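Local coordinates for inositol dehydrogenase (Lactobacillus casei, PDB 4N54), which probably oxidises scyllo-inositol to the corresponding inosose with NAD as cofactor, as an NAD-dependent dehydrogenase with a Rossmann fold, at residues F136-D141 against I197-W202; Y165-A170 against R250-G255; D191-D196 against A244-G249. All blocks are in the same frame, centred on the assembly; numbering follows the deposited sequence.

Contact 1. Residues F136-D141 against I197-W202. With NAI (1,4-dihydronicotinamide adenine dinucleotide), chain E.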
loop_
_atom_site.group_PDB
_atom_site.type_symbol
_atom_site.label_atom_id
_atom_site.label_comp_id
_atom_site.label_asym_id
_atom_site.label_seq_id
_atom_site.Cartn_x
_atom_site.Cartn_y
_atom_site.Cartn_z
ATOM N N PHE A 136 20.149 3.920 22.191
ATOM C CA PHE A 136 18.945 4.268 21.476
ATOM C C PHE A 136 19.157 4.074 19.970
ATOM O O PHE A 136 19.364 5.021 19.236
ATOM C CB PHE A 136 18.540 5.695 21.790
ATOM C CG PHE A 136 17.958 5.877 23.154
ATOM C CD1 PHE A 136 16.835 5.196 23.534
ATOM C CD2 PHE A 136 18.520 6.748 24.047
ATOM C CE1 PHE A 136 16.299 5.368 24.768
ATOM C CE2 PHE A 136 17.974 6.925 25.275
ATOM C CZ PHE A 136 16.869 6.236 25.637
ATOM N N MET A 137 19.089 2.826 19.532
ATOM C CA MET A 137 19.446 2.451 18.181
ATOM C C MET A 137 18.575 3.038 17.075
ATOM O O MET A 137 19.019 3.139 15.949
ATOM C CB MET A 137 19.512 0.934 18.035
ATOM C CG MET A 137 18.176 0.254 17.898
ATOM S SD MET A 137 17.129 0.460 19.317
ATOM C CE MET A 137 15.716 -0.461 18.794
ATOM N N ARG A 138 17.352 3.426 17.395
ATOM C CA ARG A 138 16.480 4.027 16.407
ATOM C C ARG A 138 17.092 5.269 15.761
ATOM O O ARG A 138 16.817 5.568 14.621
ATOM C CB ARG A 138 15.131 4.365 17.006
ATOM C CG ARG A 138 14.261 3.173 17.244
ATOM C CD ARG A 138 12.887 3.544 17.697
ATOM N NE ARG A 138 12.254 2.447 18.410
ATOM C CZ ARG A 138 10.994 2.436 18.786
ATOM N NH1 ARG A 138 10.211 3.446 18.508
ATOM N NH2 ARG A 138 10.517 1.405 19.428
ATOM N N ARG A 139 17.921 5.981 16.515
ATOM C CA ARG A 139 18.622 7.151 16.006
ATOM C C ARG A 139 19.536 6.795 14.855
ATOM O O ARG A 139 19.911 7.650 14.081
ATOM C CB ARG A 139 19.441 7.812 17.103
ATOM C CG ARG A 139 18.629 8.341 18.238
ATOM C CD ARG A 139 19.331 9.473 18.896
ATOM N NE ARG A 139 18.591 10.010 20.016
ATOM C CZ ARG A 139 18.867 11.170 20.583
ATOM N NH1 ARG A 139 19.853 11.909 20.119
ATOM N NH2 ARG A 139 18.155 11.587 21.605
ATOM N N PHE A 140 19.888 5.521 14.763
ATOM C CA PHE A 140 20.731 5.039 13.700
ATOM C C PHE A 140 19.964 4.359 12.567
ATOM O O PHE A 140 20.544 4.019 11.552
ATOM C CB PHE A 140 21.781 4.096 14.249
ATOM C CG PHE A 140 22.875 4.778 14.994
ATOM C CD1 PHE A 140 22.775 4.990 16.342
ATOM C CD2 PHE A 140 24.015 5.178 14.352
ATOM C CE1 PHE A 140 23.782 5.597 17.017
ATOM C CE2 PHE A 140 25.016 5.789 15.034
ATOM C CZ PHE A 140 24.898 5.998 16.362
ATOM N N ASP A 141 18.668 4.167 12.753
ATOM C CA ASP A 141 17.847 3.513 11.756
ATOM C C ASP A 141 17.638 4.354 10.484
ATOM O O ASP A 141 17.257 5.515 10.552
ATOM C CB ASP A 141 16.511 3.067 12.343
ATOM C CG ASP A 141 15.631 2.364 11.322
ATOM O OD1 ASP A 141 15.906 1.206 11.014
ATOM O OD2 ASP A 141 14.685 2.982 10.828
ATOM N N ILE A 197 10.014 7.926 23.681
ATOM C CA ILE A 197 10.299 9.159 24.382
ATOM C C ILE A 197 11.513 9.827 23.773
ATOM O O ILE A 197 11.491 11.005 23.487
ATOM C CB ILE A 197 10.517 8.908 25.870
ATOM C CG1 ILE A 197 9.180 8.621 26.541
ATOM C CG2 ILE A 197 11.188 10.092 26.503
ATOM C CD1 ILE A 197 9.287 8.286 27.943
ATOM N N ASP A 198 12.550 9.045 23.536
ATOM C CA ASP A 198 13.754 9.555 22.933
ATOM C C ASP A 198 13.546 10.074 21.512
ATOM O O ASP A 198 14.132 11.066 21.134
ATOM C CB ASP A 198 14.845 8.515 22.946
ATOM C CG ASP A 198 16.144 9.056 22.440
ATOM O OD1 ASP A 198 16.768 9.844 23.154
ATOM O OD2 ASP A 198 16.537 8.707 21.317
ATOM N N VAL A 199 12.710 9.386 20.743
ATOM C CA VAL A 199 12.349 9.820 19.408
ATOM C C VAL A 199 11.638 11.152 19.442
ATOM O O VAL A 199 11.949 12.035 18.679
ATOM C CB VAL A 199 11.484 8.777 18.689
ATOM C CG1 VAL A 199 10.776 9.383 17.505
ATOM C CG2 VAL A 199 12.339 7.628 18.253
ATOM N N ILE A 200 10.686 11.282 20.347
ATOM C CA ILE A 200 9.984 12.530 20.552
ATOM C C ILE A 200 10.942 13.662 20.902
ATOM O O ILE A 200 10.811 14.743 20.382
ATOM C CB ILE A 200 8.896 12.398 21.617
ATOM C CG1 ILE A 200 7.860 11.380 21.164
ATOM C CG2 ILE A 200 8.239 13.715 21.856
ATOM C CD1 ILE A 200 6.785 11.115 22.117
ATOM N N ARG A 201 11.923 13.386 21.743
ATOM C CA ARG A 201 12.913 14.383 22.113
ATOM C C ARG A 201 13.881 14.712 20.978
ATOM O O ARG A 201 14.234 15.859 20.771
ATOM C CB ARG A 201 13.690 13.929 23.342
ATOM C CG ARG A 201 12.869 13.887 24.593
ATOM C CD ARG A 201 13.682 13.419 25.756
ATOM N NE ARG A 201 14.663 14.412 26.148
ATOM C CZ ARG A 201 15.959 14.311 25.925
ATOM N NH1 ARG A 201 16.455 13.251 25.320
ATOM N NH2 ARG A 201 16.757 15.279 26.312
ATOM N N TRP A 202 14.311 13.679 20.268
ATOM C CA TRP A 202 15.226 13.811 19.155
ATOM C C TRP A 202 14.611 14.656 18.050
ATOM O O TRP A 202 15.269 15.496 17.483
ATOM C CB TRP A 202 15.568 12.430 18.645
ATOM C CG TRP A 202 16.474 12.342 17.488
ATOM C CD1 TRP A 202 17.533 13.130 17.208
ATOM C CD2 TRP A 202 16.406 11.380 16.444
ATOM N NE1 TRP A 202 18.132 12.723 16.057
ATOM C CE2 TRP A 202 17.448 11.649 15.564
ATOM C CE3 TRP A 202 15.555 10.319 16.167
ATOM C CZ2 TRP A 202 17.669 10.899 14.440
ATOM C CZ3 TRP A 202 15.770 9.589 15.050
ATOM C CH2 TRP A 202 16.815 9.878 14.196
HETATM P PA NAI E . 18.098 -11.318 28.571
HETATM O O1A NAI E . 17.452 -11.585 29.826
HETATM O O2A NAI E . 17.712 -11.965 27.321
HETATM O O5B NAI E . 19.622 -11.488 28.700
HETATM C C5B NAI E . 20.273 -11.197 29.898
HETATM C C4B NAI E . 21.734 -11.566 29.836
HETATM O O4B NAI E . 22.375 -10.867 30.884
HETATM C C3B NAI E . 22.004 -13.029 30.111
HETATM O O3B NAI E . 23.176 -13.375 29.427
HETATM C C2B NAI E . 22.361 -13.089 31.565
HETATM O O2B NAI E . 23.261 -14.154 31.777
HETATM C C1B NAI E . 23.056 -11.765 31.740
HETATM N N9A NAI E . 23.019 -11.297 33.119
HETATM C C8A NAI E . 21.947 -11.176 33.870
HETATM N N7A NAI E . 22.250 -10.712 35.087
HETATM C C5A NAI E . 23.554 -10.506 35.111
HETATM C C6A NAI E . 24.528 -10.017 36.088
HETATM N N6A NAI E . 24.116 -9.657 37.284
HETATM N N1A NAI E . 25.811 -9.937 35.746
HETATM C C2A NAI E . 26.192 -10.306 34.525
HETATM N N3A NAI E . 25.364 -10.754 33.577
HETATM C C4A NAI E . 24.057 -10.888 33.808
HETATM O O3 NAI E . 17.968 -9.755 28.396
HETATM P PN NAI E . 17.950 -8.992 27.035
HETATM O O1N NAI E . 16.643 -9.126 26.451
HETATM O O2N NAI E . 19.120 -9.330 26.271
HETATM O O5D NAI E . 18.122 -7.514 27.525
HETATM C C5D NAI E . 19.382 -6.925 27.755
HETATM C C4D NAI E . 19.353 -5.408 27.826
HETATM O O4D NAI E . 19.220 -4.891 26.529
HETATM C C3D NAI E . 18.217 -4.856 28.651
HETATM O O3D NAI E . 18.682 -3.755 29.388
HETATM C C2D NAI E . 17.229 -4.425 27.607
HETATM O O2D NAI E . 16.438 -3.337 28.034
HETATM C C1D NAI E . 18.099 -4.082 26.419
HETATM N N1N NAI E . 17.496 -4.422 25.157
HETATM C C2N NAI E . 17.477 -3.496 24.245
HETATM C C3N NAI E . 16.940 -3.692 23.005
HETATM C C7N NAI E . 16.937 -2.570 22.030
HETATM O O7N NAI E . 16.126 -2.559 21.185
HETATM N N7N NAI E . 17.800 -1.594 22.081
HETATM C C4N NAI E . 16.344 -5.021 22.647
HETATM C C5N NAI E . 16.448 -5.959 23.739
HETATM C C6N NAI E . 17.017 -5.623 24.938
#
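The guanidinium of Arg139 lies flat on the indole of Trp202, with the two planes 11° apart. Its edge is turned to the carboxylate of Asp198. The cation-pi contact is off-centre: Arg139 CZ stands 4.5 Å from the centroid of the five-membered ring of Trp202. The aliphatic part of Arg139 uses the same face of the indole. Its CG sits over the middle of the ring system, and its CA makes a CH-pi contact with the six-membered ring. Asp198 is flat against a second aromatic group. Its carboxylate is stacked on one face of Phe136, planes 6° apart, and Asp198 CB makes a CH-pi contact 3.8 Å from the centroid of the Phe136 ring.

The salt bridge is side-on, with two nitrogens of Arg139 each meeting one oxygen of Asp198. Arg139 NE donates to the syn lone pair of Asp198 OD2 at 2.8 Å, nearly straight and in the guanidinium plane. Arg139 NH2 donates to Asp198 OD1 at 2.7 Å, tilted from both flat groups. The extended chain of Arg139 carries the group across to the helix. Stack and salt bridge together hold the guanidinium flat and fix its rotation. Arg201 NH1 comes within 4.4 Å of Arg139 NH2, but Arg201 has acidic partners of its own in Glu207 and Asp327.

Met137 faces the cofactor, where its SD accepts a weak hydrogen bond from NAI N7N at 3.5 Å. The contact joins the 3-10 turn that follows strand 132-134, the last strand of the Rossmann sheet, to helix 193-204. Tyr144 and Lys148 of helix 142-152 pack on Trp202, while helix 301-317 packs on Met137 and Phe140.

Contact 2. Residues Y165-A170 against R250-G255. With 2H3 ((1r,2r,3r,4r,5r,6r)-cyclohexane-1,2,3,4,5,6-hexol), chain F.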
loop_
_atom_site.group_PDB
_atom_site.type_symbol
_atom_site.label_atom_id
_atom_site.label_comp_id
_atom_site.label_asym_id
_atom_site.label_seq_id
_atom_site.Cartn_x
_atom_site.Cartn_y
_atom_site.Cartn_z
ATOM N N TYR A 165 4.038 3.995 18.241
ATOM C CA TYR A 165 3.646 2.663 18.689
ATOM C C TYR A 165 4.853 1.744 18.778
ATOM O O TYR A 165 5.654 1.681 17.867
ATOM C CB TYR A 165 2.659 2.025 17.725
ATOM C CG TYR A 165 1.224 2.490 17.744
ATOM C CD1 TYR A 165 0.846 3.681 18.329
ATOM C CD2 TYR A 165 0.241 1.720 17.163
ATOM C CE1 TYR A 165 -0.457 4.082 18.325
ATOM C CE2 TYR A 165 -1.045 2.106 17.161
ATOM C CZ TYR A 165 -1.405 3.281 17.746
ATOM O OH TYR A 165 -2.711 3.653 17.734
ATOM N N SER A 166 4.983 1.035 19.886
ATOM C CA SER A 166 5.971 -0.022 20.013
ATOM C C SER A 166 5.321 -1.266 20.607
ATOM O O SER A 166 5.156 -1.384 21.803
ATOM C CB SER A 166 7.154 0.409 20.862
ATOM O OG SER A 166 7.771 1.570 20.372
ATOM N N ILE A 167 4.934 -2.186 19.747
ATOM C CA ILE A 167 4.196 -3.351 20.185
ATOM C C ILE A 167 4.934 -4.610 19.773
ATOM O O ILE A 167 5.067 -4.898 18.599
ATOM C CB ILE A 167 2.786 -3.336 19.622
ATOM C CG1 ILE A 167 2.155 -1.970 19.841
ATOM C CG2 ILE A 167 1.938 -4.426 20.255
ATOM C CD1 ILE A 167 0.800 -1.841 19.334
ATOM N N ASP A 168 5.447 -5.332 20.760
ATOM C CA ASP A 168 6.164 -6.573 20.536
ATOM C C ASP A 168 5.261 -7.622 19.898
ATOM O O ASP A 168 4.061 -7.556 20.022
ATOM C CB ASP A 168 6.734 -7.111 21.852
ATOM C CG ASP A 168 8.217 -6.920 21.970
ATOM O OD1 ASP A 168 8.874 -6.729 20.945
ATOM O OD2 ASP A 168 8.736 -6.986 23.090
ATOM N N PRO A 169 5.856 -8.603 19.220
ATOM C CA PRO A 169 5.108 -9.681 18.593
ATOM C C PRO A 169 4.583 -10.687 19.601
ATOM O O PRO A 169 5.282 -11.041 20.524
ATOM C CB PRO A 169 6.166 -10.357 17.742
ATOM C CG PRO A 169 7.392 -10.119 18.430
ATOM C CD PRO A 169 7.294 -8.764 18.989
ATOM N N ALA A 170 3.365 -11.151 19.385
ATOM C CA ALA A 170 2.776 -12.193 20.201
ATOM C C ALA A 170 3.623 -13.454 20.155
ATOM O O ALA A 170 3.699 -14.174 21.118
ATOM C CB ALA A 170 1.403 -12.473 19.759
ATOM N N ARG A 250 2.709 -5.944 24.264
ATOM C CA ARG A 250 3.438 -7.180 24.107
ATOM C C ARG A 250 2.668 -8.179 23.254
ATOM O O ARG A 250 3.115 -9.286 23.061
ATOM C CB ARG A 250 3.773 -7.789 25.462
ATOM C CG ARG A 250 4.549 -6.907 26.408
ATOM C CD ARG A 250 5.954 -6.639 25.952
ATOM N NE ARG A 250 6.710 -5.862 26.913
ATOM C CZ ARG A 250 7.981 -5.516 26.773
ATOM N NH1 ARG A 250 8.659 -5.869 25.706
ATOM N NH2 ARG A 250 8.584 -4.829 27.715
ATOM N N ASN A 251 1.529 -7.765 22.728
ATOM C CA ASN A 251 0.676 -8.648 21.948
ATOM C C ASN A 251 0.287 -8.126 20.575
ATOM O O ASN A 251 -0.859 -7.833 20.324
ATOM C CB ASN A 251 -0.579 -9.014 22.727
ATOM C CG ASN A 251 -1.411 -10.049 22.033
ATOM O OD1 ASN A 251 -0.895 -10.925 21.376
ATOM N ND2 ASN A 251 -2.696 -9.939 22.170
ATOM N N ALA A 252 1.254 -8.029 19.681
ATOM C CA ALA A 252 0.942 -7.714 18.297
ATOM C C ALA A 252 0.845 -9.022 17.520
ATOM O O ALA A 252 1.792 -9.776 17.453
ATOM C CB ALA A 252 1.956 -6.802 17.709
ATOM N N ALA A 253 -0.324 -9.285 16.966
ATOM C CA ALA A 253 -0.593 -10.543 16.274
ATOM C C ALA A 253 0.081 -10.651 14.920
ATOM O O ALA A 253 0.282 -11.738 14.417
ATOM C CB ALA A 253 -2.067 -10.752 16.125
ATOM N N HIS A 254 0.426 -9.517 14.337
ATOM C CA HIS A 254 0.900 -9.498 12.967
ATOM C C HIS A 254 2.403 -9.460 12.830
ATOM O O HIS A 254 2.928 -9.711 11.767
ATOM C CB HIS A 254 0.250 -8.365 12.180
ATOM C CG HIS A 254 0.593 -6.999 12.675
ATOM N ND1 HIS A 254 -0.052 -6.406 13.731
ATOM C CD2 HIS A 254 1.493 -6.098 12.232
ATOM C CE1 HIS A 254 0.447 -5.203 13.926
ATOM N NE2 HIS A 254 1.386 -4.992 13.028
ATOM N N GLY A 255 3.089 -9.169 13.924
ATOM C CA GLY A 255 4.521 -9.023 13.914
ATOM C C GLY A 255 5.008 -8.005 14.918
ATOM O O GLY A 255 4.430 -7.853 15.976
HETATM O O3 2H3 F . 13.133 -2.971 21.443
HETATM C C3 2H3 F . 12.552 -3.543 22.553
HETATM C C4 2H3 F . 12.208 -4.984 22.294
HETATM O O4 2H3 F . 11.209 -5.056 21.354
HETATM C C5 2H3 F . 11.634 -5.625 23.524
HETATM O O5 2H3 F . 11.310 -6.931 23.293
HETATM C C6 2H3 F . 12.601 -5.531 24.657
HETATM O O6 2H3 F . 12.087 -6.117 25.772
HETATM C C1 2H3 F . 12.919 -4.120 25.001
HETATM O O1 2H3 F . 13.942 -4.139 25.909
HETATM C C2 2H3 F . 13.489 -3.325 23.693
HETATM O O2 2H3 F . 13.604 -1.985 23.933
HETATM O O HOH W 1 5.663 -10.587 23.294
#
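Asp168 and Arg250 run alongside each other, and both reach the bound scyllo-inositol. Arg250 NH1 donates to Asp168 OD2 at 2.8 Å in a salt bridge. The acceptor lies in the guanidinium plane, but the nitrogen meets the carboxylate on its anti side, 30° out of plane. Asp168 OD2 also accepts from inositol O5 at 2.6 Å, and Asp168 OD1 from inositol O4 at 2.9 Å. Both carboxylate oxygens thus hold the ligand. A weak bond runs from Arg250 NH1 to inositol O6. The other end of the guanidinium, NH2, is taken by Asp191. The bend of Arg250 at chi2 (-68°) turns its chain toward the ligand.

The backbones are joined by two bonds. Ala252 N donates to Asp168 O at 2.9 Å, and Ala170 N donates to Ala252 O at 2.8 Å. A water gives one hydrogen to Pro169 O and the other to Arg250 O. Asn251 ND2 bonds to Thr265 O of the second subunit. On the apolar side, Ile167 CG2 packs tightly on Ala252 CB.

Pro169 and Ala252 form a short parallel bridge, made just after the chain turns a corner at Arg250. The C-terminal end of strand 159-169 and the corner at Arg250 supply Asp168 and Arg250 to the inositol pocket, in a domain of the GFO/IDH/MocA C-terminal family.

Contact 3. Residues D191-D196 against A244-G249. With 2H3 ((1r,2r,3r,4r,5r,6r)-cyclohexane-1,2,3,4,5,6-hexol), chain F; NAI (1,4-dihydronicotinamide adenine dinucleotide), chain E.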
loop_
_atom_site.group_PDB
_atom_site.type_symbol
_atom_site.label_atom_id
_atom_site.label_comp_id
_atom_site.label_asym_id
_atom_site.label_seq_id
_atom_site.Cartn_x
_atom_site.Cartn_y
_atom_site.Cartn_z
ATOM N N ASP A 191 10.828 -0.087 29.534
ATOM C CA ASP A 191 11.451 -1.060 28.656
ATOM C C ASP A 191 11.177 -0.769 27.185
ATOM O O ASP A 191 12.048 -0.928 26.366
ATOM C CB ASP A 191 10.987 -2.472 28.995
ATOM C CG ASP A 191 11.797 -3.530 28.294
ATOM O OD1 ASP A 191 13.028 -3.430 28.306
ATOM O OD2 ASP A 191 11.200 -4.452 27.719
ATOM N N MET A 192 9.960 -0.357 26.878
ATOM C CA MET A 192 9.531 -0.132 25.512
ATOM C C MET A 192 9.352 1.340 25.187
ATOM O O MET A 192 9.986 1.855 24.284
ATOM C CB MET A 192 8.211 -0.847 25.236
ATOM C CG MET A 192 8.314 -2.326 25.238
ATOM S SD MET A 192 9.367 -2.957 23.954
ATOM C CE MET A 192 8.306 -2.745 22.566
ATOM N N SER A 193 8.471 1.990 25.932
ATOM C CA SER A 193 8.057 3.356 25.671
ATOM C C SER A 193 9.219 4.336 25.701
ATOM O O SER A 193 9.109 5.439 25.199
ATOM C CB SER A 193 6.974 3.786 26.655
ATOM O OG SER A 193 5.719 3.245 26.356
ATOM N N ILE A 194 10.335 3.919 26.268
ATOM C CA ILE A 194 11.468 4.797 26.390
ATOM C C ILE A 194 12.118 5.112 25.040
ATOM O O ILE A 194 12.663 6.182 24.863
ATOM C CB ILE A 194 12.486 4.277 27.405
ATOM C CG1 ILE A 194 13.469 5.381 27.753
ATOM C CG2 ILE A 194 13.185 3.059 26.883
ATOM C CD1 ILE A 194 14.213 5.177 28.963
ATOM N N HIS A 195 12.044 4.180 24.096
ATOM C CA HIS A 195 12.498 4.432 22.736
ATOM C C HIS A 195 11.728 5.572 22.100
ATOM O O HIS A 195 12.295 6.413 21.433
ATOM C CB HIS A 195 12.303 3.205 21.870
ATOM C CG HIS A 195 13.286 2.113 22.121
ATOM N ND1 HIS A 195 14.566 2.143 21.628
ATOM C CD2 HIS A 195 13.163 0.943 22.779
ATOM C CE1 HIS A 195 15.194 1.045 21.990
ATOM N NE2 HIS A 195 14.361 0.298 22.683
ATOM N N ASP A 196 10.424 5.570 22.325
ATOM C CA ASP A 196 9.530 6.549 21.761
ATOM C C ASP A 196 9.732 7.915 22.392
ATOM O O ASP A 196 9.627 8.923 21.734
ATOM C CB ASP A 196 8.097 6.110 21.951
ATOM C CG ASP A 196 7.805 4.785 21.306
ATOM O OD1 ASP A 196 7.845 4.704 20.074
ATOM O OD2 ASP A 196 7.534 3.831 22.040
ATOM N N ALA A 244 1.651 14.580 22.064
ATOM C CA ALA A 244 2.204 13.251 21.841
ATOM C C ALA A 244 1.283 12.120 22.306
ATOM O O ALA A 244 0.609 12.236 23.311
ATOM C CB ALA A 244 3.519 13.122 22.464
ATOM N N ILE A 245 1.247 11.042 21.536
ATOM C CA ILE A 245 0.449 9.864 21.853
ATOM C C ILE A 245 1.357 8.657 21.805
ATOM O O ILE A 245 2.164 8.530 20.904
ATOM C CB ILE A 245 -0.694 9.667 20.861
ATOM C CG1 ILE A 245 -1.664 10.830 20.918
ATOM C CG2 ILE A 245 -1.416 8.363 21.110
ATOM C CD1 ILE A 245 -2.570 10.914 19.761
ATOM N N LEU A 246 1.253 7.798 22.801
ATOM C CA LEU A 246 2.035 6.585 22.835
ATOM C C LEU A 246 1.120 5.387 22.984
ATOM O O LEU A 246 0.082 5.469 23.614
ATOM C CB LEU A 246 3.031 6.600 23.984
ATOM C CG LEU A 246 4.139 7.644 24.091
ATOM C CD1 LEU A 246 4.933 7.415 25.337
ATOM C CD2 LEU A 246 5.045 7.642 22.887
ATOM N N VAL A 247 1.506 4.293 22.344
ATOM C CA VAL A 247 0.980 2.976 22.640
ATOM C C VAL A 247 2.156 2.021 22.697
ATOM O O VAL A 247 3.053 2.091 21.886
ATOM C CB VAL A 247 -0.051 2.486 21.604
ATOM C CG1 VAL A 247 -0.469 1.097 21.908
ATOM C CG2 VAL A 247 -1.261 3.370 21.573
ATOM N N ALA A 248 2.162 1.153 23.691
ATOM C CA ALA A 248 3.132 0.089 23.792
ATOM C C ALA A 248 2.414 -1.166 24.218
ATOM O O ALA A 248 1.325 -1.105 24.757
ATOM C CB ALA A 248 4.194 0.424 24.752
ATOM N N GLY A 249 3.036 -2.306 23.961
ATOM C CA GLY A 249 2.381 -3.574 24.164
ATOM C C GLY A 249 3.239 -4.784 23.919
ATOM O O GLY A 249 4.350 -4.677 23.445
HETATM O O3 2H3 F . 13.133 -2.971 21.443
HETATM C C3 2H3 F . 12.552 -3.543 22.553
HETATM C C4 2H3 F . 12.208 -4.984 22.294
HETATM O O4 2H3 F . 11.209 -5.056 21.354
HETATM C C5 2H3 F . 11.634 -5.625 23.524
HETATM O O5 2H3 F . 11.310 -6.931 23.293
HETATM C C6 2H3 F . 12.601 -5.531 24.657
HETATM O O6 2H3 F . 12.087 -6.117 25.772
HETATM C C1 2H3 F . 12.919 -4.120 25.001
HETATM O O1 2H3 F . 13.942 -4.139 25.909
HETATM C C2 2H3 F . 13.489 -3.325 23.693
HETATM O O2 2H3 F . 13.604 -1.985 23.933
HETATM P PA NAI E . 18.098 -11.318 28.571
HETATM O O1A NAI E . 17.452 -11.585 29.826
HETATM O O2A NAI E . 17.712 -11.965 27.321
HETATM O O5B NAI E . 19.622 -11.488 28.700
HETATM C C5B NAI E . 20.273 -11.197 29.898
HETATM C C4B NAI E . 21.734 -11.566 29.836
HETATM O O4B NAI E . 22.375 -10.867 30.884
HETATM C C3B NAI E . 22.004 -13.029 30.111
HETATM O O3B NAI E . 23.176 -13.375 29.427
HETATM C C2B NAI E . 22.361 -13.089 31.565
HETATM O O2B NAI E . 23.261 -14.154 31.777
HETATM C C1B NAI E . 23.056 -11.765 31.740
HETATM N N9A NAI E . 23.019 -11.297 33.119
HETATM C C8A NAI E . 21.947 -11.176 33.870
HETATM N N7A NAI E . 22.250 -10.712 35.087
HETATM C C5A NAI E . 23.554 -10.506 35.111
HETATM C C6A NAI E . 24.528 -10.017 36.088
HETATM N N6A NAI E . 24.116 -9.657 37.284
HETATM N N1A NAI E . 25.811 -9.937 35.746
HETATM C C2A NAI E . 26.192 -10.306 34.525
HETATM N N3A NAI E . 25.364 -10.754 33.577
HETATM C C4A NAI E . 24.057 -10.888 33.808
HETATM O O3 NAI E . 17.968 -9.755 28.396
HETATM P PN NAI E . 17.950 -8.992 27.035
HETATM O O1N NAI E . 16.643 -9.126 26.451
HETATM O O2N NAI E . 19.120 -9.330 26.271
HETATM O O5D NAI E . 18.122 -7.514 27.525
HETATM C C5D NAI E . 19.382 -6.925 27.755
HETATM C C4D NAI E . 19.353 -5.408 27.826
HETATM O O4D NAI E . 19.220 -4.891 26.529
HETATM C C3D NAI E . 18.217 -4.856 28.651
HETATM O O3D NAI E . 18.682 -3.755 29.388
HETATM C C2D NAI E . 17.229 -4.425 27.607
HETATM O O2D NAI E . 16.438 -3.337 28.034
HETATM C C1D NAI E . 18.099 -4.082 26.419
HETATM N N1N NAI E . 17.496 -4.422 25.157
HETATM C C2N NAI E . 17.477 -3.496 24.245
HETATM C C3N NAI E . 16.940 -3.692 23.005
HETATM C C7N NAI E . 16.937 -2.570 22.030
HETATM O O7N NAI E . 16.126 -2.559 21.185
HETATM N N7N NAI E . 17.800 -1.594 22.081
HETATM C C4N NAI E . 16.344 -5.021 22.647
HETATM C C5N NAI E . 16.448 -5.959 23.739
HETATM C C6N NAI E . 17.017 -5.623 24.938
HETATM O O HOH W 2 5.045 3.587 23.559
#
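This is side-chain packing of a helix start on a strand of the large mixed sheet, in the alpha/beta C-terminal domain of the GFO/IDH/MocA family: Met192, Ser193 and Asp196 lie on Leu246 and Ala248. Segment 191-196 runs from the end of helix 188-191 into the first turn of helix 193-204, and strand 243-249 lies beside strand 159-169 in the sheet. The two segments meet through side chains and a water.

Asp196 CB touches Leu246 CD2 at 3.5 Å. Nearer the ligand, Ser193 OG lies 3.6 Å from Ala248 CB, and Met192 CB packs on the same methyl. Asp196 is buried, yet its carboxylate is well supplied with partners. OD1 bonds to Ser164 and forms a salt bridge with Arg138, and OD2 bonds to Ser166.

Asp191, Met192 and His195 face the inositol. Asp191 grips two neighbouring hydroxyls: O1 of the ligand donates to Asp191 OD1 at 2.7 Å, and O6 donates to Asp191 OD2 at 2.7 Å. CG of Asp191 is trans to the backbone N (chi1 -169°), and in this rotamer both oxygens meet the ligand. Lys108 forms a salt bridge to OD1. With alanine in place of Asp191, inositol O1 and O6 would probably lose these acceptors, Lys108 its mate, and Arg250 one of its two carboxylate partners. Met192, bent at chi2 and chi3, brings its SD to 3.5 Å from inositol C5. His195 NE2 is hydrogen-bonded to inositol O2 at 2.7 Å, with the hydroxyl at the edge of the imidazole and in its plane. The nicotinamide amide of the cofactor is close to the same ring.

Across the sheet, Ile245 and Val247 pack on Ile245 of the second subunit. Between helix and strand, one water bonds to Ser193 OG and donates to Asp196 OD2, both at 2.9 Å, with a weaker bond to Val247 O.

Overall arrangement
Contacts 2 and 3 line the inositol site; contact 1 reaches the nicotinamide through Met137. The centres of contacts 2 and 3 are about 12 Å apart, and the two are tied by the salt bridge of Arg250 NH2 to Asp191 OD2 at 2.6 Å. Strands 159-169 and 243-249 are neighbours in the same sheet. Contacts 1 and 3 share helix 193-204 and both touch the cofactor, with centres about 11 Å apart. Arg138 links all three: its NH1 reaches Asp196 OD1 of contact 3 at 3.1 Å, and its NH2 reaches Ser166 OG of contact 2 at 2.9 Å. Contact 1 thereby connects the Rossmann side to the inositol-binding sheet, about 19 Å from contact 2 between centres.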